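Local coordinates for protein nudix hydrolase DR_0079 (Deinococcus radiodurans, PDB 2O5F) that hydrolyses nucleoside di- and triphosphates to the monophosphates, strongly preferring CDP and CTP, and uses magnesium as cofactor, at residues I22-D26 against P27-W31; G70-Q73 against S74-Y78; S104-P107 against F108-T111; P127-P131 against N132-G136. All coordinates share one frame; numbering follows the deposited sequence.

Contact 1: I22-D26 against P27-W31; sequences ILRTD and PALRW
Asp26 meets Ala28 and Leu29 where the chain leaves strand 18-23, and the meeting forms an Asx turn superposed on a type I beta turn. OD1 of Asp26 takes the amide N of Ala28 on its anti lone pair at 2.8 Å, with a nearly straight N-H...O angle of 164°. The main-chain O of the same Asp26 receives Leu29 N at 2.9 Å, the donor standing well above the carbonyl plane. Swinging CG anti to the backbone N (chi1 -166°) brings OD1 round to the Pro27-Ala28 side. An alanine here would lack the carboxylate, so the Ala28 amide would probably be left without its mate and the turn would keep the Leu29 N to Asp26 O bond but lose its side-chain brace.

Beyond the turn, CD1 of Ile22 lies 3.7 Å from CA of Leu29, while its CG2 branch meets CD1 of Leu29 at 4.0 Å; on the strand side, Ile22 also touches Leu11 of the partner strand 8-12. A preceding type I turn, closed by Asp26 N on Leu23 O, delivers Asp26 to its place, and Trp31 O is held by Ser114 OG.

Leu29 and Arg24 both pack on Trp31. CD2 of Leu29 lies over one indole face, offset toward the rim. Arg24 starts off pointing away, but the bend at chi2 turns its guanidinium back to Trp31. The benzene edge of the indole stands on one guanidinium face, the planes 82° apart, with Trp31 CH2 3.5 Å above the guanidinium plane of Arg24, over its centre.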
loop_
_atom_site.group_PDB
_atom_site.type_symbol
_atom_site.label_atom_id
_atom_site.label_comp_id
_atom_site.label_asym_id
_atom_site.label_seq_id
_atom_site.Cartn_x
_atom_site.Cartn_y
_atom_site.Cartn_z
ATOM N N ILE A 22 -18.565 -8.084 1.926
ATOM C CA ILE A 22 -18.196 -9.348 1.317
ATOM C C ILE A 22 -17.019 -9.962 2.067
ATOM O O ILE A 22 -16.178 -9.249 2.618
ATOM C CB ILE A 22 -17.826 -9.154 -0.175
ATOM C CG1 ILE A 22 -17.585 -10.513 -0.840
ATOM C CG2 ILE A 22 -16.570 -8.289 -0.299
ATOM C CD1 ILE A 22 -17.352 -10.415 -2.325
ATOM N N LEU A 23 -16.985 -11.289 2.106
ATOM C CA LEU A 23 -15.901 -11.991 2.765
ATOM C C LEU A 23 -14.672 -11.936 1.870
ATOM O O LEU A 23 -14.761 -12.100 0.651
ATOM C CB LEU A 23 -16.284 -13.446 3.032
ATOM C CG LEU A 23 -17.343 -13.677 4.110
ATOM C CD1 LEU A 23 -17.758 -15.141 4.111
ATOM C CD2 LEU A 23 -16.788 -13.273 5.470
ATOM N N ARG A 24 -13.528 -11.687 2.493
ATOM C CA ARG A 24 -12.244 -11.598 1.803
ATOM C C ARG A 24 -11.947 -12.835 0.946
ATOM O O ARG A 24 -11.319 -12.732 -0.113
ATOM C CB ARG A 24 -11.138 -11.420 2.845
ATOM C CG ARG A 24 -9.724 -11.598 2.319
ATOM C CD ARG A 24 -9.289 -10.429 1.468
ATOM N NE ARG A 24 -7.927 -10.595 0.972
ATOM C CZ ARG A 24 -7.576 -11.450 0.016
ATOM N NH1 ARG A 24 -8.489 -12.225 -0.557
ATOM N NH2 ARG A 24 -6.309 -11.527 -0.373
ATOM N N THR A 25 -12.402 -13.998 1.405
ATOM C CA THR A 25 -12.163 -15.245 0.684
ATOM C C THR A 25 -13.299 -15.662 -0.245
ATOM O O THR A 25 -13.270 -16.755 -0.818
ATOM C CB THR A 25 -11.887 -16.401 1.666
ATOM O OG1 THR A 25 -12.986 -16.533 2.575
ATOM C CG2 THR A 25 -10.608 -16.139 2.449
ATOM N N ASP A 26 -14.288 -14.789 -0.403
ATOM C CA ASP A 26 -15.428 -15.080 -1.263
ATOM C C ASP A 26 -14.983 -15.139 -2.722
ATOM O O ASP A 26 -14.344 -14.218 -3.228
ATOM C CB ASP A 26 -16.508 -13.999 -1.092
ATOM C CG ASP A 26 -17.850 -14.410 -1.683
ATOM O OD1 ASP A 26 -17.902 -14.752 -2.883
ATOM O OD2 ASP A 26 -18.856 -14.391 -0.944
ATOM N N PRO A 27 -15.312 -16.236 -3.421
ATOM C CA PRO A 27 -14.942 -16.400 -4.830
ATOM C C PRO A 27 -15.508 -15.319 -5.753
ATOM O O PRO A 27 -15.004 -15.118 -6.857
ATOM C CB PRO A 27 -15.481 -17.793 -5.165
ATOM C CG PRO A 27 -16.659 -17.922 -4.243
ATOM C CD PRO A 27 -16.099 -17.389 -2.955
ATOM N N ALA A 28 -16.548 -14.618 -5.308
ATOM C CA ALA A 28 -17.133 -13.566 -6.133
ATOM C C ALA A 28 -16.435 -12.226 -5.929
ATOM O O ALA A 28 -16.792 -11.228 -6.560
ATOM C CB ALA A 28 -18.622 -13.424 -5.842
ATOM N N LEU A 29 -15.428 -12.206 -5.063
ATOM C CA LEU A 29 -14.698 -10.975 -4.787
ATOM C C LEU A 29 -14.090 -10.348 -6.038
ATOM O O LEU A 29 -13.491 -11.029 -6.873
ATOM C CB LEU A 29 -13.594 -11.228 -3.752
ATOM C CG LEU A 29 -12.692 -10.029 -3.419
ATOM C CD1 LEU A 29 -13.526 -8.864 -2.905
ATOM C CD2 LEU A 29 -11.654 -10.439 -2.378
ATOM N N ARG A 30 -14.267 -9.036 -6.152
ATOM C CA ARG A 30 -13.742 -8.237 -7.254
ATOM C C ARG A 30 -12.973 -7.096 -6.585
ATOM O O ARG A 30 -13.556 -6.317 -5.832
ATOM C CB ARG A 30 -14.890 -7.674 -8.092
ATOM C CG ARG A 30 -15.617 -8.700 -8.935
ATOM C CD ARG A 30 -14.714 -9.240 -10.026
ATOM N NE ARG A 30 -15.463 -10.002 -11.022
ATOM C CZ ARG A 30 -16.039 -11.179 -10.793
ATOM N NH1 ARG A 30 -15.948 -11.744 -9.597
ATOM N NH2 ARG A 30 -16.718 -11.785 -11.757
ATOM N N TRP A 31 -11.675 -6.990 -6.855
ATOM C CA TRP A 31 -10.874 -5.953 -6.205
ATOM C C TRP A 31 -11.290 -4.521 -6.505
ATOM O O TRP A 31 -11.079 -3.624 -5.680
ATOM C CB TRP A 31 -9.387 -6.149 -6.522
ATOM C CG TRP A 31 -8.815 -7.343 -5.808
ATOM C CD1 TRP A 31 -8.442 -8.534 -6.365
ATOM C CD2 TRP A 31 -8.622 -7.485 -4.392
ATOM N NE1 TRP A 31 -8.031 -9.411 -5.384
ATOM C CE2 TRP A 31 -8.130 -8.792 -4.165
ATOM C CE3 TRP A 31 -8.812 -6.633 -3.293
ATOM C CZ2 TRP A 31 -7.838 -9.271 -2.882
ATOM C CZ3 TRP A 31 -8.516 -7.113 -2.012
ATOM C CH2 TRP A 31 -8.032 -8.419 -1.821
#

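Contact 2: G70-Q73 against S74-Y78; sequences GAVQ and SGETY
Gln73 and Glu76 are tied twice at the start of the Nudix box, in the loop that carries strand 68-71 into helix 78-90. Both ties are hydrogen bonds. Glu76 N reaches Gln73 O at 2.8 Å, closing a type II beta turn with Ser74 and Gly75 at its corners. In return Gln73 N gives its hydrogen to Glu76 OE1 at 2.9 Å, approaching on the anti side and 30° out of the carboxylate plane. With CG anti to the backbone N (chi1 -171°) and the chain extended beyond it, Glu76 reaches back across the turn. Gly75, at positive phi, takes the corner where a side chain would jam against the preceding carbonyl. Asp10 grips the same corner from outside, bonding Ser74 OG and Gly75 N.

Buried Val72 carries the van der Waals contacts: CG1 lies 3.3 Å from the carbonyl O of Glu76, and CG2 meets Tyr78 CD1 at 4.1 Å, the apolar pair. The Tyr78 hydroxyl bonds Asp16.

Charge enters through the other carboxylate oxygen: Glu76 OE2 forms a salt bridge with Arg84 NE, and Arg84 also bonds Ala71 O. Glu76 and Arg84 are the glutamate and arginine of the Nudix consensus. With OE1 on Gln73 N and OE2 on Arg84, one carboxylate ties the loop's backbone to the helix that bears the probable magnesium ligands Glu85 and Glu89.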
loop_
_atom_site.group_PDB
_atom_site.type_symbol
_atom_site.label_atom_id
_atom_site.label_comp_id
_atom_site.label_asym_id
_atom_site.label_seq_id
_atom_site.Cartn_x
_atom_site.Cartn_y
_atom_site.Cartn_z
ATOM N N GLY A 70 -2.525 -2.971 2.497
ATOM C CA GLY A 70 -3.484 -4.000 2.852
ATOM C C GLY A 70 -4.914 -3.556 2.644
ATOM O O GLY A 70 -5.191 -2.366 2.479
ATOM N N ALA A 71 -5.830 -4.519 2.668
ATOM C CA ALA A 71 -7.239 -4.229 2.482
ATOM C C ALA A 71 -7.841 -3.559 3.710
ATOM O O ALA A 71 -7.439 -3.833 4.839
ATOM C CB ALA A 71 -7.996 -5.522 2.169
ATOM N N VAL A 72 -8.805 -2.676 3.478
ATOM C CA VAL A 72 -9.493 -1.979 4.559
ATOM C C VAL A 72 -10.619 -2.903 5.029
ATOM O O VAL A 72 -11.409 -3.390 4.215
ATOM C CB VAL A 72 -10.128 -0.657 4.072
ATOM C CG1 VAL A 72 -10.805 0.055 5.228
ATOM C CG2 VAL A 72 -9.071 0.232 3.437
ATOM N N GLN A 73 -10.694 -3.147 6.331
ATOM C CA GLN A 73 -11.730 -4.023 6.866
ATOM C C GLN A 73 -13.078 -3.331 6.969
ATOM O O GLN A 73 -13.151 -2.119 7.162
ATOM C CB GLN A 73 -11.320 -4.549 8.240
ATOM C CG GLN A 73 -10.056 -5.381 8.215
ATOM C CD GLN A 73 -9.706 -5.950 9.572
ATOM O OE1 GLN A 73 -8.639 -6.539 9.752
ATOM N NE2 GLN A 73 -10.605 -5.781 10.538
ATOM N N SER A 74 -14.144 -4.114 6.845
ATOM C CA SER A 74 -15.496 -3.571 6.923
ATOM C C SER A 74 -15.696 -2.697 8.156
ATOM O O SER A 74 -15.381 -3.101 9.273
ATOM C CB SER A 74 -16.527 -4.703 6.945
ATOM O OG SER A 74 -17.833 -4.183 7.092
ATOM N N GLY A 75 -16.224 -1.496 7.936
ATOM C CA GLY A 75 -16.482 -0.575 9.030
ATOM C C GLY A 75 -15.283 0.273 9.404
ATOM O O GLY A 75 -15.379 1.189 10.222
ATOM N N GLU A 76 -14.147 -0.029 8.792
ATOM C CA GLU A 76 -12.913 0.681 9.073
ATOM C C GLU A 76 -12.697 1.841 8.103
ATOM O O GLU A 76 -13.085 1.774 6.938
ATOM C CB GLU A 76 -11.765 -0.319 8.977
ATOM C CG GLU A 76 -10.413 0.154 9.429
ATOM C CD GLU A 76 -9.397 -0.978 9.361
ATOM O OE1 GLU A 76 -9.273 -1.603 8.283
ATOM O OE2 GLU A 76 -8.727 -1.244 10.380
ATOM N N THR A 77 -12.101 2.921 8.590
ATOM C CA THR A 77 -11.829 4.050 7.715
ATOM C C THR A 77 -10.433 3.829 7.124
ATOM O O THR A 77 -9.694 2.963 7.588
ATOM C CB THR A 77 -11.843 5.368 8.488
ATOM O OG1 THR A 77 -11.806 6.462 7.565
ATOM C CG2 THR A 77 -10.651 5.443 9.394
ATOM N N TYR A 78 -10.078 4.609 6.107
ATOM C CA TYR A 78 -8.771 4.481 5.472
ATOM C C TYR A 78 -7.630 4.691 6.467
ATOM O O TYR A 78 -6.678 3.913 6.498
ATOM C CB TYR A 78 -8.638 5.485 4.319
ATOM C CG TYR A 78 -9.388 5.101 3.051
ATOM C CD1 TYR A 78 -8.873 4.144 2.179
ATOM C CD2 TYR A 78 -10.598 5.708 2.718
ATOM C CE1 TYR A 78 -9.536 3.801 0.998
ATOM C CE2 TYR A 78 -11.279 5.375 1.543
ATOM C CZ TYR A 78 -10.742 4.427 0.690
ATOM O OH TYR A 78 -11.393 4.115 -0.474
#

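Contact 3: S104-P107 against F108-T111; sequences SFSP and FQTT
Ser106 meets Phe108 in an ST turn, and its carbonyl gathers Gln109 and Thr110, where strand 98-105 ends, one of the two outermost strands of the mixed sheet of this Nudix domain. The tight part is gathered round the carbonyl of Ser106. Its O accepts Thr110 OG1 at 2.8 Å and, more loosely, Gln109 N at 3.3 Å; the two donors come from opposite faces of the carbonyl plane, the amide well above it. Thr110 can do this because OG1 sits between its backbone N and carbonyl carbon (chi1 63°), aimed back at the turn. The same hydroxyl oxygen accepts from Leu112 N, so it links the turn to the next step of the loop. Meanwhile Ser106 OG takes Phe108 N at 3.1 Å, which defines the ST turn.

The rest of the contact is looser. Thr110 CG2 only brushes Phe105, at 4.1 Å from CD1, and both side chains go on to touch helix 159-166. The Phe108 ring presents its edge to Ser106 OG, and beyond the turn it also touches Phe115, Glu14 and Glu32. Gln109 is on the exposed side. Its extended chain passes Ser106 CB, with OE1 3.7 Å from that carbon, and ends at a bridging water. That water accepts from Ser106 N at 3.0 Å and donates to Gln109 OE1 at 2.9 Å.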
loop_
_atom_site.group_PDB
_atom_site.type_symbol
_atom_site.label_atom_id
_atom_site.label_comp_id
_atom_site.label_asym_id
_atom_site.label_seq_id
_atom_site.Cartn_x
_atom_site.Cartn_y
_atom_site.Cartn_z
ATOM N N SER A 104 -5.367 9.759 -3.714
ATOM C CA SER A 104 -6.500 8.840 -3.675
ATOM C C SER A 104 -6.768 8.421 -5.118
ATOM O O SER A 104 -6.701 9.249 -6.026
ATOM C CB SER A 104 -7.732 9.544 -3.096
ATOM O OG SER A 104 -7.540 9.862 -1.726
ATOM N N PHE A 105 -7.064 7.143 -5.337
ATOM C CA PHE A 105 -7.317 6.650 -6.688
ATOM C C PHE A 105 -8.523 5.741 -6.814
ATOM O O PHE A 105 -8.880 5.038 -5.873
ATOM C CB PHE A 105 -6.108 5.871 -7.210
ATOM C CG PHE A 105 -4.847 6.673 -7.292
ATOM C CD1 PHE A 105 -4.725 7.714 -8.210
ATOM C CD2 PHE A 105 -3.775 6.376 -6.460
ATOM C CE1 PHE A 105 -3.542 8.448 -8.299
ATOM C CE2 PHE A 105 -2.586 7.101 -6.537
ATOM C CZ PHE A 105 -2.467 8.137 -7.457
ATOM N N SER A 106 -9.121 5.751 -8.006
ATOM C CA SER A 106 -10.253 4.898 -8.334
ATOM C C SER A 106 -9.770 3.845 -9.332
ATOM O O SER A 106 -8.955 4.139 -10.215
ATOM C CB SER A 106 -11.389 5.709 -8.973
ATOM O OG SER A 106 -12.205 4.866 -9.780
ATOM N N PRO A 107 -10.258 2.603 -9.193
ATOM C CA PRO A 107 -9.918 1.465 -10.054
ATOM C C PRO A 107 -10.421 1.649 -11.487
ATOM O O PRO A 107 -9.972 0.958 -12.404
ATOM C CB PRO A 107 -10.631 0.289 -9.393
ATOM C CG PRO A 107 -10.928 0.749 -8.013
ATOM C CD PRO A 107 -11.203 2.202 -8.139
ATOM N N PHE A 108 -11.387 2.544 -11.675
ATOM C CA PHE A 108 -11.932 2.772 -13.012
ATOM C C PHE A 108 -11.311 3.964 -13.720
ATOM O O PHE A 108 -11.515 4.149 -14.917
ATOM C CB PHE A 108 -13.450 2.958 -12.955
ATOM C CG PHE A 108 -14.157 1.845 -12.256
ATOM C CD1 PHE A 108 -14.419 1.923 -10.896
ATOM C CD2 PHE A 108 -14.520 0.693 -12.943
ATOM C CE1 PHE A 108 -15.032 0.867 -10.222
ATOM C CE2 PHE A 108 -15.134 -0.371 -12.278
ATOM C CZ PHE A 108 -15.390 -0.282 -10.915
ATOM N N GLN A 109 -10.546 4.769 -12.989
ATOM C CA GLN A 109 -9.904 5.936 -13.584
ATOM C C GLN A 109 -8.409 5.733 -13.796
ATOM O O GLN A 109 -7.725 6.609 -14.326
ATOM C CB GLN A 109 -10.114 7.159 -12.701
ATOM C CG GLN A 109 -11.559 7.569 -12.541
ATOM C CD GLN A 109 -11.679 8.871 -11.784
ATOM O OE1 GLN A 109 -11.190 8.990 -10.663
ATOM N NE2 GLN A 109 -12.323 9.859 -12.394
ATOM N N THR A 110 -7.918 4.571 -13.377
ATOM C CA THR A 110 -6.509 4.208 -13.479
ATOM C C THR A 110 -6.446 2.706 -13.711
ATOM O O THR A 110 -7.476 2.057 -13.897
ATOM C CB THR A 110 -5.769 4.473 -12.155
ATOM O OG1 THR A 110 -6.333 3.650 -11.121
ATOM C CG2 THR A 110 -5.881 5.937 -11.751
ATOM N N THR A 111 -5.242 2.144 -13.707
ATOM C CA THR A 111 -5.134 0.699 -13.858
ATOM C C THR A 111 -4.796 0.071 -12.510
ATOM O O THR A 111 -4.259 -1.037 -12.446
ATOM C CB THR A 111 -4.080 0.266 -14.924
ATOM O OG1 THR A 111 -2.925 1.115 -14.862
ATOM C CG2 THR A 111 -4.690 0.315 -16.311
HETATM O O HOH W 1 -8.574 8.187 -9.654
#

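Contact 4: P127-P131 against N132-G136; sequences PIFNP and NDISG
Phe129 lays one face of its ring under Ile134, whose CG2 methyl sits 4.0 Å from the ring centroid and 28° off the normal: a CH-pi contact. The two side chains slant across each other, and the methyl lies nearest the CD1 edge of the face, 3.6 Å from that atom of Phe129. What puts the ring there is its first torsion: at chi1 64° CG lies between the backbone N and the carbonyl carbon, over the returning chain. The far end of the ring reaches on to Gly136, with Phe129 CZ 3.7 Å from the glycine CA. A serine in place of Phe129 would probably leave Ile134 CG2 without its aromatic floor and open a gap between the backbone at this position and the returning Ile134-Gly136 chain.

The Asn130 and Asn132 side chains run side by side, amide planes 21° apart, pointing the same way. Asn130 OD1 accepts Asn132 N at 3.1 Å from well above its carbonyl plane, making an Asx turn. Main-chain Asn130 O is met in its plane by Ile134 N at 3.2 Å, and Asp133 N adds a weak bond. Pro131 CA makes a CA-H...O contact with Ile134 O, at 3.3 Å.

Outside the loop, Ile134 touches Leu90 and Pro51, the backbones of Asn130 and Glu89 are hydrogen-bonded, and Asn130 ND2 makes a weak bond to Glu88 O. Asp133 has a long, weak ion pair with Arg53. The bonds and the ring together hold the turn, which is consistent with their keeping Asp133 beside Glu89, a probable magnesium ligand.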
loop_
_atom_site.group_PDB
_atom_site.type_symbol
_atom_site.label_atom_id
_atom_site.label_comp_id
_atom_site.label_asym_id
_atom_site.label_seq_id
_atom_site.Cartn_x
_atom_site.Cartn_y
_atom_site.Cartn_z
ATOM N N PRO A 127 12.787 0.395 9.371
ATOM C CA PRO A 127 11.763 -0.258 10.187
ATOM C C PRO A 127 12.163 -1.635 10.710
ATOM O O PRO A 127 12.885 -2.386 10.043
ATOM C CB PRO A 127 10.571 -0.369 9.237
ATOM C CG PRO A 127 10.802 0.721 8.249
ATOM C CD PRO A 127 12.281 0.652 8.016
ATOM N N ILE A 128 11.693 -1.949 11.910
ATOM C CA ILE A 128 11.938 -3.258 12.510
ATOM C C ILE A 128 10.714 -4.022 12.032
ATOM O O ILE A 128 9.759 -4.230 12.776
ATOM C CB ILE A 128 11.929 -3.184 14.044
ATOM C CG1 ILE A 128 12.890 -2.080 14.512
ATOM C CG2 ILE A 128 12.343 -4.527 14.644
ATOM C CD1 ILE A 128 14.301 -2.240 14.009
ATOM N N PHE A 129 10.761 -4.422 10.770
ATOM C CA PHE A 129 9.656 -5.114 10.124
ATOM C C PHE A 129 9.328 -6.495 10.682
ATOM O O PHE A 129 10.141 -7.111 11.365
ATOM C CB PHE A 129 9.934 -5.206 8.617
ATOM C CG PHE A 129 11.149 -6.025 8.267
ATOM C CD1 PHE A 129 11.055 -7.406 8.123
ATOM C CD2 PHE A 129 12.394 -5.415 8.100
ATOM C CE1 PHE A 129 12.177 -8.169 7.821
ATOM C CE2 PHE A 129 13.523 -6.166 7.797
ATOM C CZ PHE A 129 13.419 -7.553 7.655
ATOM N N ASN A 130 8.115 -6.954 10.388
ATOM C CA ASN A 130 7.643 -8.269 10.820
ATOM C C ASN A 130 8.108 -9.283 9.773
ATOM O O ASN A 130 7.640 -9.274 8.628
ATOM C CB ASN A 130 6.115 -8.260 10.934
ATOM C CG ASN A 130 5.534 -9.640 11.199
ATOM O OD1 ASN A 130 6.251 -10.574 11.558
ATOM N ND2 ASN A 130 4.223 -9.771 11.023
ATOM N N PRO A 131 9.043 -10.168 10.155
ATOM C CA PRO A 131 9.618 -11.205 9.292
ATOM C C PRO A 131 8.646 -12.245 8.760
ATOM O O PRO A 131 8.994 -13.018 7.863
ATOM C CB PRO A 131 10.678 -11.851 10.180
ATOM C CG PRO A 131 11.015 -10.785 11.170
ATOM C CD PRO A 131 9.662 -10.217 11.490
ATOM N N ASN A 132 7.444 -12.283 9.315
ATOM C CA ASN A 132 6.465 -13.266 8.873
ATOM C C ASN A 132 5.959 -12.977 7.465
ATOM O O ASN A 132 5.553 -13.890 6.746
ATOM C CB ASN A 132 5.286 -13.323 9.849
ATOM C CG ASN A 132 4.384 -14.527 9.607
ATOM O OD1 ASN A 132 4.857 -15.661 9.525
ATOM N ND2 ASN A 132 3.080 -14.282 9.494
ATOM N N ASP A 133 5.983 -11.712 7.060
ATOM C CA ASP A 133 5.510 -11.370 5.726
ATOM C C ASP A 133 6.582 -10.686 4.877
ATOM O O ASP A 133 6.463 -10.613 3.654
ATOM C CB ASP A 133 4.275 -10.471 5.821
ATOM C CG ASP A 133 3.576 -10.301 4.486
ATOM O OD1 ASP A 133 3.204 -11.327 3.875
ATOM O OD2 ASP A 133 3.392 -9.143 4.048
ATOM N N ILE A 134 7.633 -10.205 5.531
ATOM C CA ILE A 134 8.719 -9.514 4.843
ATOM C C ILE A 134 10.063 -10.192 5.072
ATOM O O ILE A 134 10.483 -10.375 6.212
ATOM C CB ILE A 134 8.813 -8.054 5.328
ATOM C CG1 ILE A 134 7.501 -7.328 5.012
ATOM C CG2 ILE A 134 10.015 -7.365 4.697
ATOM C CD1 ILE A 134 7.441 -5.905 5.539
ATOM N N SER A 135 10.750 -10.549 3.990
ATOM C CA SER A 135 12.046 -11.206 4.117
ATOM C C SER A 135 13.190 -10.214 4.307
ATOM O O SER A 135 14.256 -10.559 4.821
ATOM C CB SER A 135 12.314 -12.099 2.893
ATOM O OG SER A 135 12.334 -11.363 1.680
ATOM N N GLY A 136 12.958 -8.971 3.903
ATOM C CA GLY A 136 13.978 -7.948 4.028
ATOM C C GLY A 136 13.525 -6.739 3.239
ATOM O O GLY A 136 12.492 -6.796 2.582
#

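Overall arrangement
All four contacts are short-range turns, met in order along the chain, and none touches another. Contacts 2 and 4 lie nearest the probable magnesium site on helix 78-90: the side chain of Asp133 comes about 4 Å from that of Glu89, and that of Ala71 about 6 Å from that of Glu85. They approach it from different parts of the fold, their centres about 22 Å apart. Contact 1 is about 14 Å from contact 2 between centres, with Arg24 about 9 Å from Glu85, side chain to side chain. Contact 3, away from the site, shares the mixed sheet with contact 2 and lies across the chain's centre from contact 4, about 29 Å between centres.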